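Local coordinates for protein nonaheme cytochrome C (Desulfovibrio desulfuricans, PDB 1DUW) that carries electrons through a row of covalently bound c-type hemes, probably linking periplasmic hydrogenase to further redox partners, at residues A29-V34 with H131-S136. Residues are numbered along the deposited sequence; the frame is centred on the assembly and turned at random.
Sequences AMKPAV and HNVTSS. With HEC (heme c), chain C.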
ATOM      1  N   ALA A  29      18.119  -5.154 -13.645  1.00 25.35           N
ATOM      2  CA  ALA A  29      17.012  -5.628 -12.841  1.00 23.53           C
ATOM      3  C   ALA A  29      16.610  -4.634 -11.768  1.00 23.96           C
ATOM      4  O   ALA A  29      17.295  -3.642 -11.519  1.00 22.70           O
ATOM      5  CB  ALA A  29      17.492  -6.891 -12.126  1.00 20.26           C
ATOM      6  N   MET A  30      15.490  -4.980 -11.147  1.00 23.35           N
ATOM      7  CA  MET A  30      15.001  -4.227 -10.012  1.00 21.05           C
ATOM      8  C   MET A  30      15.938  -4.574  -8.846  1.00 22.65           C
ATOM      9  O   MET A  30      16.622  -5.601  -8.901  1.00 23.51           O
ATOM     10  CB  MET A  30      13.598  -4.595  -9.561  1.00 19.91           C
ATOM     11  CG  MET A  30      12.504  -4.361 -10.577  1.00 19.79           C
ATOM     12  SD  MET A  30      12.237  -2.617 -10.925  1.00 26.25           S
ATOM     13  CE  MET A  30      11.486  -2.122  -9.364  1.00 22.72           C
ATOM     14  N   LYS A  31      15.927  -3.722  -7.831  1.00 21.67           N
ATOM     15  CA  LYS A  31      16.732  -4.010  -6.652  1.00 22.10           C
ATOM     16  C   LYS A  31      16.049  -5.226  -6.020  1.00 19.78           C
ATOM     17  O   LYS A  31      14.819  -5.181  -5.941  1.00 20.09           O
ATOM     18  CB  LYS A  31      16.754  -2.825  -5.706  1.00 25.75           C
ATOM     19  CG  LYS A  31      17.460  -3.092  -4.386  1.00 26.88           C
ATOM     20  CD  LYS A  31      17.439  -1.836  -3.527  1.00 29.87           C
ATOM     21  CE  LYS A  31      17.864  -0.620  -4.349  1.00 29.86           C
ATOM     22  NZ  LYS A  31      19.253  -0.828  -4.862  1.00 33.02           N
ATOM     23  N   PRO A  32      16.773  -6.263  -5.653  1.00 22.70           N
ATOM     24  CA  PRO A  32      16.135  -7.450  -5.058  1.00 22.33           C
ATOM     25  C   PRO A  32      15.299  -7.093  -3.830  1.00 22.97           C
ATOM     26  O   PRO A  32      15.539  -6.120  -3.108  1.00 22.54           O
ATOM     27  CB  PRO A  32      17.339  -8.318  -4.701  1.00 24.91           C
ATOM     28  CG  PRO A  32      18.378  -7.930  -5.727  1.00 23.49           C
ATOM     29  CD  PRO A  32      18.238  -6.427  -5.797  1.00 22.79           C
ATOM     30  N   ALA A  33      14.277  -7.924  -3.624  1.00 21.85           N
ATOM     31  CA  ALA A  33      13.313  -7.763  -2.544  1.00 20.89           C
ATOM     32  C   ALA A  33      13.672  -8.526  -1.279  1.00 18.79           C
ATOM     33  O   ALA A  33      14.097  -9.681  -1.359  1.00 23.26           O
ATOM     34  CB  ALA A  33      11.937  -8.232  -3.036  1.00 19.32           C
ATOM     35  N   VAL A  34      13.496  -7.887  -0.131  1.00 17.40           N
ATOM     36  CA  VAL A  34      13.804  -8.605   1.120  1.00 21.78           C
ATOM     37  C   VAL A  34      12.495  -9.005   1.794  1.00 22.35           C
ATOM     38  O   VAL A  34      11.668  -8.200   2.231  1.00 23.86           O
ATOM     39  CB  VAL A  34      14.707  -7.794   2.059  1.00 23.41           C
ATOM     40  CG1 VAL A  34      14.684  -8.377   3.471  1.00 27.15           C
ATOM     41  CG2 VAL A  34      16.131  -7.775   1.526  1.00 17.49           C
ATOM     42  N   HIS A 131      11.294  -3.577  -3.170  1.00 24.59           N
ATOM     43  CA  HIS A 131      12.597  -3.688  -3.824  1.00 21.72           C
ATOM     44  C   HIS A 131      13.595  -2.897  -3.017  1.00 22.69           C
ATOM     45  O   HIS A 131      13.979  -1.802  -3.414  1.00 20.42           O
ATOM     46  CB  HIS A 131      12.484  -3.107  -5.239  1.00 19.73           C
ATOM     47  CG  HIS A 131      11.725  -4.087  -6.073  1.00 18.61           C
ATOM     48  ND1 HIS A 131      12.344  -5.274  -6.461  1.00 18.03           N
ATOM     49  CD2 HIS A 131      10.467  -4.113  -6.556  1.00 19.68           C
ATOM     50  CE1 HIS A 131      11.488  -5.980  -7.174  1.00 16.31           C
ATOM     51  NE2 HIS A 131      10.370  -5.298  -7.237  1.00 18.58           N
ATOM     52  N   ASN A 132      13.949  -3.455  -1.872  1.00 22.99           N
ATOM     53  CA  ASN A 132      14.749  -2.748  -0.902  1.00 19.89           C
ATOM     54  C   ASN A 132      16.004  -3.373  -0.354  1.00 22.35           C
ATOM     55  O   ASN A 132      16.400  -2.882   0.717  1.00 27.34           O
ATOM     56  CB  ASN A 132      13.757  -2.574   0.299  1.00 18.93           C
ATOM     57  CG  ASN A 132      13.348  -3.963   0.792  1.00 23.92           C
ATOM     58  OD1 ASN A 132      13.849  -5.006   0.353  1.00 21.49           O
ATOM     59  ND2 ASN A 132      12.424  -4.000   1.752  1.00 25.39           N
ATOM     60  N   VAL A 133      16.598  -4.372  -0.993  1.00 22.56           N
ATOM     61  CA  VAL A 133      17.785  -4.981  -0.389  1.00 24.59           C
ATOM     62  C   VAL A 133      18.853  -3.928  -0.098  1.00 27.41           C
ATOM     63  O   VAL A 133      19.063  -3.009  -0.885  1.00 28.68           O
ATOM     64  CB  VAL A 133      18.388  -6.118  -1.233  1.00 23.96           C
ATOM     65  CG1 VAL A 133      19.067  -5.597  -2.493  1.00 18.87           C
ATOM     66  CG2 VAL A 133      19.395  -6.912  -0.405  1.00 25.74           C
ATOM     67  N   THR A 134      19.474  -4.117   1.056  1.00 25.66           N
ATOM     68  CA  THR A 134      20.531  -3.262   1.553  1.00 23.09           C
ATOM     69  C   THR A 134      21.526  -3.006   0.437  1.00 26.19           C
ATOM     70  O   THR A 134      21.812  -3.887  -0.377  1.00 28.01           O
ATOM     71  CB  THR A 134      21.258  -3.902   2.753  1.00 23.29           C
ATOM     72  OG1 THR A 134      22.420  -3.141   3.113  1.00 27.03           O
ATOM     73  CG2 THR A 134      21.763  -5.294   2.387  1.00 18.67           C
ATOM     74  N   SER A 135      22.081  -1.800   0.417  1.00 29.18           N
ATOM     75  CA  SER A 135      23.073  -1.429  -0.596  1.00 31.28           C
ATOM     76  C   SER A 135      24.393  -2.140  -0.329  1.00 31.87           C
ATOM     77  O   SER A 135      25.343  -2.060  -1.110  1.00 31.00           O
ATOM     78  CB  SER A 135      23.228   0.087  -0.654  1.00 33.24           C
ATOM     79  OG  SER A 135      23.549   0.622   0.618  1.00 35.88           O
ATOM     80  N   SER A 136      24.487  -2.884   0.771  1.00 31.54           N
ATOM     81  CA  SER A 136      25.670  -3.666   1.087  1.00 29.99           C
ATOM     82  C   SER A 136      25.773  -4.793   0.059  1.00 29.23           C
ATOM     83  O   SER A 136      26.867  -5.329  -0.137  1.00 37.14           O
ATOM     84  CB  SER A 136      25.626  -4.225   2.509  1.00 31.44           C
ATOM     85  OG  SER A 136      25.560  -3.163   3.445  1.00 30.72           O
TER
HETATM   86 FE   HEC C 294       8.431  -6.005  -8.082  1.00 22.86          FE
HETATM   87  CHA HEC C 294       9.999  -8.889  -9.169  1.00 24.02           C
HETATM   88  CHB HEC C 294       9.134  -4.471 -11.094  1.00 23.51           C
HETATM   89  CHC HEC C 294       6.775  -3.114  -7.041  1.00 21.30           C
HETATM   90  CHD HEC C 294       7.663  -7.543  -5.144  1.00 19.78           C
HETATM   91  NA  HEC C 294       9.368  -6.567  -9.787  1.00 23.51           N
HETATM   92  C1A HEC C 294       9.952  -7.788 -10.013  1.00 23.46           C
HETATM   93  C2A HEC C 294      10.529  -7.756 -11.336  1.00 22.51           C
HETATM   94  C3A HEC C 294      10.291  -6.518 -11.880  1.00 24.59           C
HETATM   95  C4A HEC C 294       9.546  -5.766 -10.894  1.00 24.83           C
HETATM   96  CMA HEC C 294      10.538  -6.067 -13.305  1.00 17.25           C
HETATM   97  CAA HEC C 294      11.136  -8.998 -11.994  1.00 19.53           C
HETATM   98  CBA HEC C 294      12.632  -9.151 -11.689  1.00 18.56           C
HETATM   99  CGA HEC C 294      13.453  -8.031 -12.326  1.00 26.03           C
HETATM  100  O1A HEC C 294      14.171  -7.326 -11.592  1.00 23.02           O
HETATM  101  O2A HEC C 294      13.591  -8.076 -13.568  1.00 26.55           O
HETATM  102  NB  HEC C 294       8.026  -4.186  -8.885  1.00 22.30           N
HETATM  103  C1B HEC C 294       8.433  -3.785 -10.139  1.00 22.79           C
HETATM  104  C2B HEC C 294       7.992  -2.422 -10.340  1.00 22.13           C
HETATM  105  C3B HEC C 294       7.329  -2.020  -9.212  1.00 20.50           C
HETATM  106  C4B HEC C 294       7.348  -3.148  -8.290  1.00 21.27           C
HETATM  107  CMB HEC C 294       8.420  -1.615 -11.556  1.00 19.16           C
HETATM  108  CAB HEC C 294       6.728  -0.678  -8.872  1.00 18.96           C
HETATM  109  CBB HEC C 294       5.750  -0.153  -9.926  1.00 18.08           C
HETATM  110  NC  HEC C 294       7.417  -5.458  -6.424  1.00 23.61           N
HETATM  111  C1C HEC C 294       6.844  -4.228  -6.228  1.00 23.13           C
HETATM  112  C2C HEC C 294       6.250  -4.243  -4.900  1.00 24.69           C
HETATM  113  C3C HEC C 294       6.483  -5.473  -4.345  1.00 22.54           C
HETATM  114  C4C HEC C 294       7.228  -6.250  -5.307  1.00 22.64           C
HETATM  115  CMC HEC C 294       5.254  -3.169  -4.519  1.00 19.47           C
HETATM  116  CAC HEC C 294       6.058  -5.968  -2.980  1.00 24.13           C
HETATM  117  CBC HEC C 294       4.571  -5.939  -2.697  1.00 21.45           C
HETATM  118  ND  HEC C 294       8.755  -7.839  -7.304  1.00 18.92           N
HETATM  119  C1D HEC C 294       8.718  -8.014  -5.915  1.00 19.68           C
HETATM  120  C2D HEC C 294       9.280  -9.328  -5.682  1.00 19.93           C
HETATM  121  C3D HEC C 294       9.908  -9.730  -6.828  1.00 20.44           C
HETATM  122  C4D HEC C 294       9.657  -8.733  -7.839  1.00 20.20           C
HETATM  123  CMD HEC C 294       9.149 -10.098  -4.403  1.00 22.79           C
HETATM  124  CAD HEC C 294      10.787 -10.964  -7.006  1.00 17.60           C
HETATM  125  CBD HEC C 294      12.205 -10.785  -6.478  1.00 16.65           C
HETATM  126  CGD HEC C 294      13.004  -9.814  -7.336  1.00 23.74           C
HETATM  127  O1D HEC C 294      13.408 -10.199  -8.446  1.00 26.83           O
HETATM  128  O2D HEC C 294      13.301  -8.699  -6.888  1.00 24.41           O
HETATM  129  O   HOH W   1      20.765  -2.531  -3.142  1.00 28.38           O
HETATM  130  O   HOH W   2      11.459  -6.098   4.170  1.00 32.81           O
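The backbones of 29-34 and 131-136 come nearest at Ala33 and His131, CA to CA 4.3 Å, and the peptide N of Val133 donates to Pro32 O at 2.9 Å, tying the loop after helix 124-130 to the short strand 33-35. His131 bridges protein and cofactor: NE2 binds the heme iron at 2.2 Å, with His81 as the other axial ligand, while ND1, across the ring, donates to Lys31 O at 2.5 Å. That oxygen lies 9° out of the imidazole plane, so the bond, near the ring plane, helps set the ring's rotation about the iron-nitrogen axis. Met30 lies over one face of the same ring: Met30 CB makes a CH-pi contact 3.7 Å from the centroid of the His131 ring. The chain then bends at chi2 and chi3 (-67° and -71°), which lays CG, SD and CE over the porphyrin face on the histidine side, with CE also against His131 CD2. Met30 N donates a hydrogen bond to heme propionate O1A at 2.7 Å. Farther along, Asn132 turns its amide back toward the strand, and OD1 takes the N-H of Val34 in the carbonyl plane at 2.9 Å. Val133 CG1 rests against both Pro32 CD and Lys31 CG, and its CG2 meets Val34 CG2; Val15 of strand 14-16 and Thr162 of helix 152-165 close in around these valines. The aliphatic part of Lys31 runs over the 131-133 backbone, and a water links NZ to Val133 O. Bis-histidine ligation is the hallmark of class III cytochrome c hemes. Here the carbonyl at ND1 probably lends the ligand some imidazolate character, which would strengthen donation to iron and favour the ferric state, consistent with a lower reduction potential.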